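Local coordinates for protein UDP-glucose:anthocyanidin 3-O-glucosyltransferase (Clitoria ternatea, PDB 4REL) that belongs to the plant glycosyltransferases of the GT-B clan and folds into two Rossmann-like domains facing each other across a cleft, at residues Phe214-Pro219 with Gln423-Pro428; Arg174-Pro179 with Glu386-Thr391; His330-Gly335 with Asn355-Ile360; Asp149-Lys154 with Leu164-Gly169. All coordinates share one frame; numbering follows the deposited sequence.

How the contacts relate
Contacts 1 and 2 both join the N-terminal half of the chain to the C-terminal half, and their segments alternate along the sequence. Contact 3 lies wholly in the C-terminal half, with its centre about 18 Å from that of contact 1. Contact 4 lies wholly in the N-terminal half. It packs directly on contact 2: Val178 CG1 is 3.7 Å from Ile151 CG2. It also touches contact 1, where Pro219 CB is 3.5 Å from Gly169 O. Contact 2 holds Pro179, which touches the bound 3,5,7-trihydroxy-2-(4-hydroxyphenyl)-4H-chromen-4-one (KMP). In contact 4, the side chain of Ile151 is about 11 Å from that ligand. Contacts 3 and 4 are the most distant pair, with centres about 33 Å apart.

Contact 1: Phe214-Pro219 with Gln423-Pro428; sequences FAELDP and QDAVGP
Glu216 OE2 accepts two bonds while its carboxylate rests against Ala425. One partner is the backbone N of Gln431, just beyond the second segment. The other is water 2, which donates to Glu216 OE2 over 3.2 Å. The same water reaches back to Asp424 O by a weak bond. Water 1 donates to Glu216 OE1 at 2.9 Å. It is also 2.8 Å from Ala425 O, the carbonyl of the last residue of helix 409-425. This water has more acceptors within reach than protons, so its bonds may not all hold at once. Water thus carries much of the polar link between the 3-10 turn and the helix end. The direct touch is van der Waals packing of a carboxylate oxygen on a methyl group: Glu216 OE1 is 3.3 Å from Ala425 CB. A bend at chi2 (84°) folds the glutamate chain and lays its carboxylate over this methyl group. Next to this contact, the Phe214 ring meets Val426 obliquely, with CE1 3.7 Å from Val426 CG1. Phe214 CD1 also comes within 4.4 Å of Ala425 CB. The ring continues onto Val422 and onto Met350 of helix 346-354. Leu217 fills in beside it, on Val418 and Val422, and Leu217 O accepts a bond from Trp379 NE1. The turn 215-217 leads from strand 208-211 of the N-terminal sheet to helix 220-229. Helix 409-425 is followed by the final helix, 431-445. The packing of a C-terminal helix end on the N-terminal domain, where the chain crosses back, is characteristic of the GT-B fold.

Contact 2: Arg174-Pro179 with Glu386-Thr391; sequences RVEDVP and EGKVFT
Before Lys388 can reach Glu176, the chain turns through Glu386 and Gly387 after strand 382-384. Gly387 has a phi of 110°, a backbone shape that suits glycine. Lys388 follows, and its side chain runs out extended to cross that of Glu176 at about a right angle. Lys388 NZ donates to Glu176 OE1 over 2.7 Å and meets the syn lone pair, on the side of the other oxygen. This is a salt bridge between solvent-accessible side chains. Glu176 OE2 is held separately, by Arg174 NH1 at 3.0 Å. That oxygen lies in the plane of the guanidinium, but the arginine approaches from 36° above the carboxylate plane. Glu176 thus stands between two cations and forms a salt-bridge network with them. Its charge probably offsets their repulsion, since Arg174 NH1 and Lys388 NZ are 5.0 Å apart. The network spans the two Rossmann-like domains of the GT-B fold at the protein surface. On the N-terminal side, the 3-10 turn is fixed by Arg174 N, which donates to Asp177 OD2 over 2.8 Å. Asp177 OD2 also pairs with Arg373 of helix 368-378. Beyond Lys388, Phe390 N bonds to Glu281 OE2, and Thr391 OG1 caps helix 392-403 at Gly394 N.

Contact 3: His330-Gly335 with Asn355-Ile360; sequences HVLSHG and NGVPMI
Asn355 leans on the end of helix 328-332 with every atom of its side chain. CB comes first and lies 3.1 Å from Leu332 O, a close approach. CG is next and sits 3.6 Å from Ser333 CA. At the amide, OD1 turns to Ser333 and stands 3.1 Å from Ser333 CB, a van der Waals touch on a carbon. ND2 turns the other way, 4.0 Å from Leu332 CB. Its hydrogen bond goes back to Glu351 O in the last turn of helix 346-354, and this fixes which end of the amide faces Ser333. CG lies beside the backbone N (chi1 -75°), a setting that carries the amide across to the other segment. Helix 346-354 stops here in a Schellman motif, and Gly356 has the positive phi (71°) that this ending needs. The chain then enters strand 359-361. Helix 346-354 is thus the crossover of a beta-alpha-beta unit between the neighbouring parallel strands 337-342 and 359-361, in the Rossmann-like C-terminal domain. Val357 continues the contact past the glycine. Its CG2 lies 3.4 Å from Leu332 O, the same carbonyl that Asn355 CB touches. Its other methyl, CG1, is 4.3 Å from Leu332 CD2. Leu332 and Val357 are both buried, and both also pack on Phe340 of strand 337-342.

Contact 4: Asp149-Lys154 with Leu164-Gly169; sequences DLIRDK and LDFLPG
The Phe166 ring is covered on one face by Leu150 and on the opposite face by Leu164 of its own segment. Leu150 CB makes a CH-pi contact, 3.9 Å from the centroid of the Phe166 ring and 17° off its normal. Leu150 CD1 extends this cover to Phe166 CD1, at 3.8 Å. On the other side, Leu164 CA stands 4.3 Å above the plane of the Phe166 ring, toward its rim. Two side chains of the helix meet the ring edge. Ile151 CG1 lies 3.7 Å from Phe166 CE1, and the two side chains cross at about a right angle. Lys154 CD lies 3.6 Å from Phe166 CE2, with its chain running past the ring in the opposite direction. The extended start of the lysine (chi1 -175°) puts CD where it touches both the ring edge and Leu164, 3.7 Å from Leu164 CD2. The bend at chi3 (-94°) then keeps CE along the ring edge. Its ammonium goes on to a salt bridge with Asp158. Water 3 gives a weaker link: it donates to Asp165 OD1 over 2.7 Å and accepts a weak bond from Lys154 NZ. A type I turn from Leu164 to Leu167 presents the phenylalanine to the helix. Ile151 also packs on Leu144 and Val178, Lys154 touches Val175, and the backbone of Leu164 bonds to that of Leu173. Ring and turn cover successive turns of helix 148-157 in the N-terminal domain, in the long connection between strands 131-135 and 208-211.

Contact 1: Phe214-Pro219 with Gln423-Pro428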
# COMPACT_ATOMS: atom_id res chain seq x y z
N PHE A 214 -9.82 -1.48 -6.18
CA PHE A 214 -11.10 -1.88 -6.75
C PHE A 214 -12.00 -0.65 -6.86
O PHE A 214 -12.41 -0.08 -5.85
CB PHE A 214 -11.77 -2.91 -5.83
CG PHE A 214 -10.85 -4.02 -5.36
CD1 PHE A 214 -10.52 -5.07 -6.21
CD2 PHE A 214 -10.33 -4.02 -4.07
CE1 PHE A 214 -9.67 -6.09 -5.78
CE2 PHE A 214 -9.49 -5.03 -3.64
CZ PHE A 214 -9.16 -6.07 -4.49
N ALA A 215 -12.30 -0.24 -8.09
CA ALA A 215 -13.11 0.96 -8.31
C ALA A 215 -14.45 0.89 -7.59
O ALA A 215 -14.96 1.90 -7.09
CB ALA A 215 -13.32 1.19 -9.81
N GLU A 216 -15.00 -0.32 -7.53
CA GLU A 216 -16.31 -0.56 -6.92
C GLU A 216 -16.34 -0.27 -5.42
O GLU A 216 -17.41 -0.11 -4.83
CB GLU A 216 -16.76 -2.00 -7.20
CG GLU A 216 -17.04 -2.30 -8.67
CD GLU A 216 -15.80 -2.66 -9.49
OE1 GLU A 216 -14.66 -2.49 -8.99
OE2 GLU A 216 -15.97 -3.12 -10.64
N LEU A 217 -15.17 -0.18 -4.80
CA LEU A 217 -15.07 0.09 -3.36
C LEU A 217 -14.87 1.56 -3.03
O LEU A 217 -15.05 1.97 -1.88
CB LEU A 217 -13.94 -0.71 -2.72
CG LEU A 217 -14.19 -2.17 -2.36
CD1 LEU A 217 -13.04 -2.69 -1.49
CD2 LEU A 217 -15.51 -2.30 -1.62
N ASP A 218 -14.44 2.35 -4.01
CA ASP A 218 -14.23 3.78 -3.78
C ASP A 218 -15.56 4.51 -3.89
O ASP A 218 -16.44 4.09 -4.65
CB ASP A 218 -13.22 4.35 -4.79
CG ASP A 218 -11.78 4.04 -4.43
OD1 ASP A 218 -11.52 3.63 -3.27
OD2 ASP A 218 -10.90 4.21 -5.30
N PRO A 219 -15.72 5.61 -3.14
CA PRO A 219 -16.96 6.38 -3.27
C PRO A 219 -17.11 6.89 -4.70
O PRO A 219 -16.15 7.45 -5.23
CB PRO A 219 -16.75 7.55 -2.32
CG PRO A 219 -15.74 7.04 -1.31
CD PRO A 219 -14.83 6.16 -2.10
N GLN A 423 -15.13 -9.72 -4.95
CA GLN A 423 -15.18 -10.92 -5.80
C GLN A 423 -15.82 -10.59 -7.14
O GLN A 423 -15.34 -11.02 -8.19
CB GLN A 423 -15.89 -12.09 -5.09
CG GLN A 423 -15.01 -12.74 -4.03
CD GLN A 423 -15.73 -13.72 -3.13
OE1 GLN A 423 -15.18 -14.77 -2.75
NE2 GLN A 423 -16.96 -13.39 -2.75
N ASP A 424 -16.88 -9.79 -7.12
CA ASP A 424 -17.51 -9.39 -8.38
C ASP A 424 -16.69 -8.34 -9.16
O ASP A 424 -16.80 -8.23 -10.38
CB ASP A 424 -18.96 -8.92 -8.14
CG ASP A 424 -19.84 -10.03 -7.54
OD1 ASP A 424 -19.65 -11.21 -7.90
OD2 ASP A 424 -20.72 -9.72 -6.72
N ALA A 425 -15.84 -7.59 -8.46
CA ALA A 425 -14.99 -6.56 -9.08
C ALA A 425 -13.84 -7.18 -9.89
O ALA A 425 -13.46 -6.66 -10.95
CB ALA A 425 -14.44 -5.61 -8.03
N VAL A 426 -13.29 -8.28 -9.38
CA VAL A 426 -12.17 -8.95 -10.04
C VAL A 426 -12.67 -9.91 -11.11
O VAL A 426 -11.88 -10.54 -11.82
CB VAL A 426 -11.29 -9.72 -9.05
CG1 VAL A 426 -10.97 -8.85 -7.87
CG2 VAL A 426 -11.98 -11.00 -8.62
N GLY A 427 -13.99 -10.01 -11.22
CA GLY A 427 -14.60 -10.82 -12.26
C GLY A 427 -14.34 -10.28 -13.65
O GLY A 427 -13.88 -9.15 -13.80
N PRO A 428 -14.65 -11.08 -14.67
CA PRO A 428 -14.38 -10.79 -16.09
C PRO A 428 -15.16 -9.60 -16.62
O PRO A 428 -14.91 -9.15 -17.74
CB PRO A 428 -14.85 -12.06 -16.80
CG PRO A 428 -15.91 -12.61 -15.90
CD PRO A 428 -15.43 -12.32 -14.51
O HOH W 1 -13.04 -3.94 -10.86
O HOH W 2 -18.35 -5.25 -10.43

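Contact 2: Arg174-Pro179 with Glu386-Thr391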
# COMPACT_ATOMS: atom_id res chain seq x y z
N ARG A 174 -11.53 13.55 8.15
CA ARG A 174 -11.40 14.63 9.12
C ARG A 174 -10.00 15.23 9.12
O ARG A 174 -9.04 14.61 8.67
CB ARG A 174 -11.68 14.13 10.53
CG ARG A 174 -13.02 13.48 10.73
CD ARG A 174 -13.01 12.92 12.13
NE ARG A 174 -14.25 12.27 12.51
CZ ARG A 174 -14.46 11.77 13.73
NH1 ARG A 174 -13.51 11.86 14.65
NH2 ARG A 174 -15.61 11.19 14.01
N VAL A 175 -9.91 16.44 9.65
CA VAL A 175 -8.65 17.11 9.88
C VAL A 175 -7.60 16.18 10.51
O VAL A 175 -6.46 16.12 10.05
CB VAL A 175 -8.89 18.34 10.78
CG1 VAL A 175 -7.62 18.76 11.49
CG2 VAL A 175 -9.44 19.48 9.94
N GLU A 176 -8.01 15.42 11.52
CA GLU A 176 -7.06 14.56 12.24
C GLU A 176 -6.54 13.38 11.40
O GLU A 176 -5.56 12.73 11.78
CB GLU A 176 -7.69 14.04 13.53
CG GLU A 176 -8.84 13.08 13.32
CD GLU A 176 -9.52 12.69 14.61
OE1 GLU A 176 -8.85 12.09 15.48
OE2 GLU A 176 -10.72 12.98 14.76
N ASP A 177 -7.17 13.12 10.26
CA ASP A 177 -6.75 12.01 9.40
C ASP A 177 -5.66 12.41 8.40
O ASP A 177 -5.01 11.54 7.82
CB ASP A 177 -7.95 11.46 8.63
CG ASP A 177 -9.10 11.05 9.53
OD1 ASP A 177 -8.83 10.54 10.64
OD2 ASP A 177 -10.26 11.22 9.12
N VAL A 178 -5.48 13.71 8.19
CA VAL A 178 -4.61 14.22 7.13
C VAL A 178 -3.14 13.84 7.37
O VAL A 178 -2.65 13.95 8.50
CB VAL A 178 -4.75 15.75 7.04
CG1 VAL A 178 -3.76 16.34 6.05
CG2 VAL A 178 -6.18 16.13 6.65
N PRO A 179 -2.44 13.36 6.33
CA PRO A 179 -1.00 13.07 6.49
C PRO A 179 -0.24 14.29 7.00
O PRO A 179 -0.38 15.38 6.42
CB PRO A 179 -0.56 12.73 5.07
CG PRO A 179 -1.78 12.15 4.42
CD PRO A 179 -2.92 12.99 4.98
N GLU A 386 -10.01 2.10 20.10
CA GLU A 386 -10.56 3.03 21.07
C GLU A 386 -9.39 3.69 21.79
O GLU A 386 -8.56 3.00 22.37
CB GLU A 386 -11.46 2.29 22.06
CG GLU A 386 -12.13 3.19 23.09
CD GLU A 386 -13.07 2.42 24.00
OE1 GLU A 386 -13.89 1.62 23.49
OE2 GLU A 386 -12.99 2.60 25.24
N GLY A 387 -9.32 5.01 21.69
CA GLY A 387 -8.21 5.77 22.25
C GLY A 387 -7.29 6.37 21.19
O GLY A 387 -6.55 7.32 21.48
N LYS A 388 -7.35 5.82 19.98
CA LYS A 388 -6.52 6.24 18.83
C LYS A 388 -5.06 5.82 18.94
O LYS A 388 -4.27 5.99 18.01
CB LYS A 388 -6.65 7.74 18.55
CG LYS A 388 -8.09 8.20 18.37
CD LYS A 388 -8.19 9.71 18.32
CE LYS A 388 -9.65 10.17 18.28
NZ LYS A 388 -9.78 11.62 17.96
N VAL A 389 -4.70 5.29 20.10
CA VAL A 389 -3.40 4.67 20.31
C VAL A 389 -3.70 3.38 21.06
O VAL A 389 -4.75 3.27 21.71
CB VAL A 389 -2.44 5.56 21.14
CG1 VAL A 389 -2.12 6.85 20.41
CG2 VAL A 389 -3.06 5.87 22.50
N PHE A 390 -2.82 2.40 20.97
CA PHE A 390 -3.05 1.15 21.68
C PHE A 390 -2.93 1.37 23.18
O PHE A 390 -1.94 1.92 23.66
CB PHE A 390 -2.06 0.07 21.26
CG PHE A 390 -2.32 -0.51 19.91
CD1 PHE A 390 -3.50 -1.20 19.65
CD2 PHE A 390 -1.38 -0.39 18.89
CE1 PHE A 390 -3.75 -1.75 18.39
CE2 PHE A 390 -1.62 -0.94 17.64
CZ PHE A 390 -2.80 -1.62 17.39
N THR A 391 -3.97 0.97 23.90
CA THR A 391 -3.92 0.90 25.36
C THR A 391 -4.50 -0.45 25.70
O THR A 391 -5.23 -1.02 24.89
CB THR A 391 -4.80 1.97 26.02
OG1 THR A 391 -6.17 1.73 25.67
CG2 THR A 391 -4.40 3.38 25.57

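Contact 3: His330-Gly335 with Asn355-Ile360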
# COMPACT_ATOMS: atom_id res chain seq x y z
N HIS A 330 -2.19 -15.93 3.04
CA HIS A 330 -2.83 -17.17 3.46
C HIS A 330 -3.48 -17.01 4.82
O HIS A 330 -4.55 -17.59 5.07
CB HIS A 330 -1.83 -18.31 3.48
CG HIS A 330 -1.48 -18.83 2.12
ND1 HIS A 330 -0.57 -18.21 1.30
CD2 HIS A 330 -1.92 -19.92 1.45
CE1 HIS A 330 -0.46 -18.88 0.17
NE2 HIS A 330 -1.27 -19.93 0.23
N VAL A 331 -2.85 -16.25 5.71
CA VAL A 331 -3.43 -16.03 7.03
C VAL A 331 -4.73 -15.25 6.93
O VAL A 331 -5.74 -15.63 7.51
CB VAL A 331 -2.46 -15.33 8.00
CG1 VAL A 331 -3.18 -14.89 9.29
CG2 VAL A 331 -1.29 -16.27 8.34
N LEU A 332 -4.72 -14.17 6.15
CA LEU A 332 -5.92 -13.35 6.00
C LEU A 332 -7.04 -14.08 5.24
O LEU A 332 -8.22 -13.76 5.40
CB LEU A 332 -5.60 -11.99 5.37
CG LEU A 332 -4.97 -10.97 6.34
CD1 LEU A 332 -4.51 -9.72 5.60
CD2 LEU A 332 -5.97 -10.61 7.45
N SER A 333 -6.68 -15.09 4.46
CA SER A 333 -7.69 -15.88 3.76
C SER A 333 -8.15 -17.09 4.57
O SER A 333 -8.98 -17.87 4.09
CB SER A 333 -7.20 -16.32 2.38
OG SER A 333 -6.05 -17.12 2.47
N HIS A 334 -7.64 -17.25 5.79
CA HIS A 334 -8.05 -18.38 6.62
C HIS A 334 -9.32 -18.05 7.39
O HIS A 334 -9.42 -17.01 8.05
CB HIS A 334 -6.94 -18.81 7.60
CG HIS A 334 -7.17 -20.17 8.19
ND1 HIS A 334 -8.18 -20.43 9.09
CD2 HIS A 334 -6.52 -21.34 8.00
CE1 HIS A 334 -8.14 -21.71 9.43
NE2 HIS A 334 -7.14 -22.29 8.78
N GLY A 335 -10.29 -18.96 7.32
CA GLY A 335 -11.59 -18.73 7.91
C GLY A 335 -11.57 -18.55 9.41
O GLY A 335 -12.51 -17.99 9.98
N ASN A 355 -10.69 -10.51 1.68
CA ASN A 355 -10.95 -11.76 2.39
C ASN A 355 -12.08 -11.69 3.42
O ASN A 355 -12.34 -12.68 4.12
CB ASN A 355 -9.67 -12.27 3.04
CG ASN A 355 -8.71 -12.86 2.04
OD1 ASN A 355 -8.98 -13.90 1.45
ND2 ASN A 355 -7.56 -12.21 1.85
N GLY A 356 -12.75 -10.55 3.51
CA GLY A 356 -13.85 -10.37 4.44
C GLY A 356 -13.44 -10.31 5.91
O GLY A 356 -14.21 -10.66 6.80
N VAL A 357 -12.22 -9.84 6.18
CA VAL A 357 -11.77 -9.76 7.56
C VAL A 357 -11.91 -8.33 8.06
O VAL A 357 -11.30 -7.41 7.50
CB VAL A 357 -10.32 -10.23 7.72
CG1 VAL A 357 -9.88 -10.07 9.18
CG2 VAL A 357 -10.21 -11.68 7.29
N PRO A 358 -12.70 -8.13 9.13
CA PRO A 358 -12.90 -6.78 9.68
C PRO A 358 -11.64 -6.32 10.41
O PRO A 358 -10.80 -7.16 10.77
CB PRO A 358 -14.06 -6.98 10.66
CG PRO A 358 -13.98 -8.41 11.05
CD PRO A 358 -13.52 -9.14 9.82
N MET A 359 -11.48 -5.02 10.61
CA MET A 359 -10.21 -4.50 11.12
C MET A 359 -10.32 -3.66 12.38
O MET A 359 -11.33 -3.01 12.62
CB MET A 359 -9.51 -3.69 10.03
CG MET A 359 -8.88 -4.56 8.94
SD MET A 359 -8.44 -3.65 7.46
CE MET A 359 -10.05 -3.50 6.67
N ILE A 360 -9.26 -3.69 13.19
CA ILE A 360 -9.05 -2.72 14.26
C ILE A 360 -7.81 -1.95 13.86
O ILE A 360 -6.76 -2.55 13.60
CB ILE A 360 -8.78 -3.40 15.61
CG1 ILE A 360 -10.02 -4.16 16.08
CG2 ILE A 360 -8.36 -2.37 16.67
CD1 ILE A 360 -9.76 -5.14 17.22

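Contact 4: Asp149-Lys154 with Leu164-Gly169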
# COMPACT_ATOMS: atom_id res chain seq x y z
N ASP A 149 -4.10 23.63 -0.22
CA ASP A 149 -4.35 24.91 0.46
C ASP A 149 -5.59 24.87 1.35
O ASP A 149 -5.56 25.38 2.47
CB ASP A 149 -4.42 26.06 -0.56
CG ASP A 149 -3.10 26.28 -1.27
OD1 ASP A 149 -2.07 25.76 -0.80
OD2 ASP A 149 -3.09 26.98 -2.31
N LEU A 150 -6.66 24.25 0.87
CA LEU A 150 -7.88 24.13 1.67
C LEU A 150 -7.62 23.27 2.90
O LEU A 150 -8.07 23.57 4.01
CB LEU A 150 -9.03 23.51 0.87
CG LEU A 150 -9.65 24.36 -0.24
CD1 LEU A 150 -10.81 23.61 -0.88
CD2 LEU A 150 -10.09 25.71 0.31
N ILE A 151 -6.88 22.18 2.69
CA ILE A 151 -6.58 21.26 3.77
C ILE A 151 -5.71 21.92 4.84
O ILE A 151 -6.01 21.83 6.03
CB ILE A 151 -5.96 19.96 3.21
CG1 ILE A 151 -7.06 19.13 2.55
CG2 ILE A 151 -5.29 19.17 4.32
CD1 ILE A 151 -6.56 18.03 1.60
N ARG A 152 -4.66 22.62 4.41
CA ARG A 152 -3.79 23.31 5.37
C ARG A 152 -4.56 24.36 6.14
O ARG A 152 -4.38 24.51 7.36
CB ARG A 152 -2.59 23.95 4.67
CG ARG A 152 -1.63 22.92 4.10
CD ARG A 152 -0.40 23.56 3.53
NE ARG A 152 0.61 22.56 3.19
CZ ARG A 152 1.70 22.83 2.47
NH1 ARG A 152 1.90 24.05 2.02
NH2 ARG A 152 2.57 21.87 2.21
N ASP A 153 -5.41 25.10 5.44
CA ASP A 153 -6.19 26.14 6.10
C ASP A 153 -7.13 25.54 7.14
O ASP A 153 -7.21 26.02 8.28
CB ASP A 153 -6.97 26.97 5.09
CG ASP A 153 -7.41 28.31 5.66
OD1 ASP A 153 -6.65 28.89 6.46
OD2 ASP A 153 -8.52 28.77 5.32
N LYS A 154 -7.85 24.48 6.76
CA LYS A 154 -8.77 23.83 7.69
C LYS A 154 -8.03 23.18 8.87
O LYS A 154 -8.46 23.29 10.01
CB LYS A 154 -9.64 22.79 6.95
CG LYS A 154 -10.72 22.16 7.83
CD LYS A 154 -11.82 21.52 7.01
CE LYS A 154 -12.99 22.46 6.79
NZ LYS A 154 -14.02 22.38 7.87
N LEU A 164 -13.87 17.12 6.14
CA LEU A 164 -13.32 17.72 4.93
C LEU A 164 -14.38 17.72 3.84
O LEU A 164 -14.22 17.10 2.79
CB LEU A 164 -12.07 16.95 4.47
CG LEU A 164 -10.95 16.78 5.50
CD1 LEU A 164 -9.72 16.13 4.88
CD2 LEU A 164 -10.58 18.12 6.13
N ASP A 165 -15.47 18.44 4.09
CA ASP A 165 -16.63 18.39 3.21
C ASP A 165 -16.32 18.86 1.79
O ASP A 165 -17.02 18.49 0.85
CB ASP A 165 -17.79 19.18 3.79
CG ASP A 165 -18.28 18.61 5.11
OD1 ASP A 165 -17.68 18.95 6.16
OD2 ASP A 165 -19.25 17.82 5.09
N PHE A 166 -15.25 19.63 1.63
CA PHE A 166 -14.89 20.16 0.31
C PHE A 166 -14.33 19.11 -0.65
O PHE A 166 -14.10 19.40 -1.83
CB PHE A 166 -13.91 21.34 0.43
CG PHE A 166 -12.71 21.06 1.31
CD1 PHE A 166 -11.62 20.36 0.82
CD2 PHE A 166 -12.67 21.53 2.61
CE1 PHE A 166 -10.52 20.12 1.62
CE2 PHE A 166 -11.57 21.30 3.42
CZ PHE A 166 -10.49 20.59 2.93
N LEU A 167 -14.09 17.90 -0.15
CA LEU A 167 -13.63 16.79 -0.99
C LEU A 167 -14.84 15.95 -1.39
O LEU A 167 -15.41 15.26 -0.55
CB LEU A 167 -12.64 15.91 -0.23
CG LEU A 167 -11.40 16.54 0.39
CD1 LEU A 167 -10.64 15.51 1.22
CD2 LEU A 167 -10.49 17.14 -0.69
N PRO A 168 -15.22 16.00 -2.68
CA PRO A 168 -16.40 15.22 -3.09
C PRO A 168 -16.25 13.73 -2.79
O PRO A 168 -15.22 13.11 -3.10
CB PRO A 168 -16.47 15.48 -4.60
CG PRO A 168 -15.87 16.85 -4.75
CD PRO A 168 -14.71 16.85 -3.77
N GLY A 169 -17.27 13.16 -2.16
CA GLY A 169 -17.31 11.75 -1.83
C GLY A 169 -16.55 11.39 -0.57
O GLY A 169 -16.62 10.25 -0.09
O HOH W 3 -16.72 21.46 6.20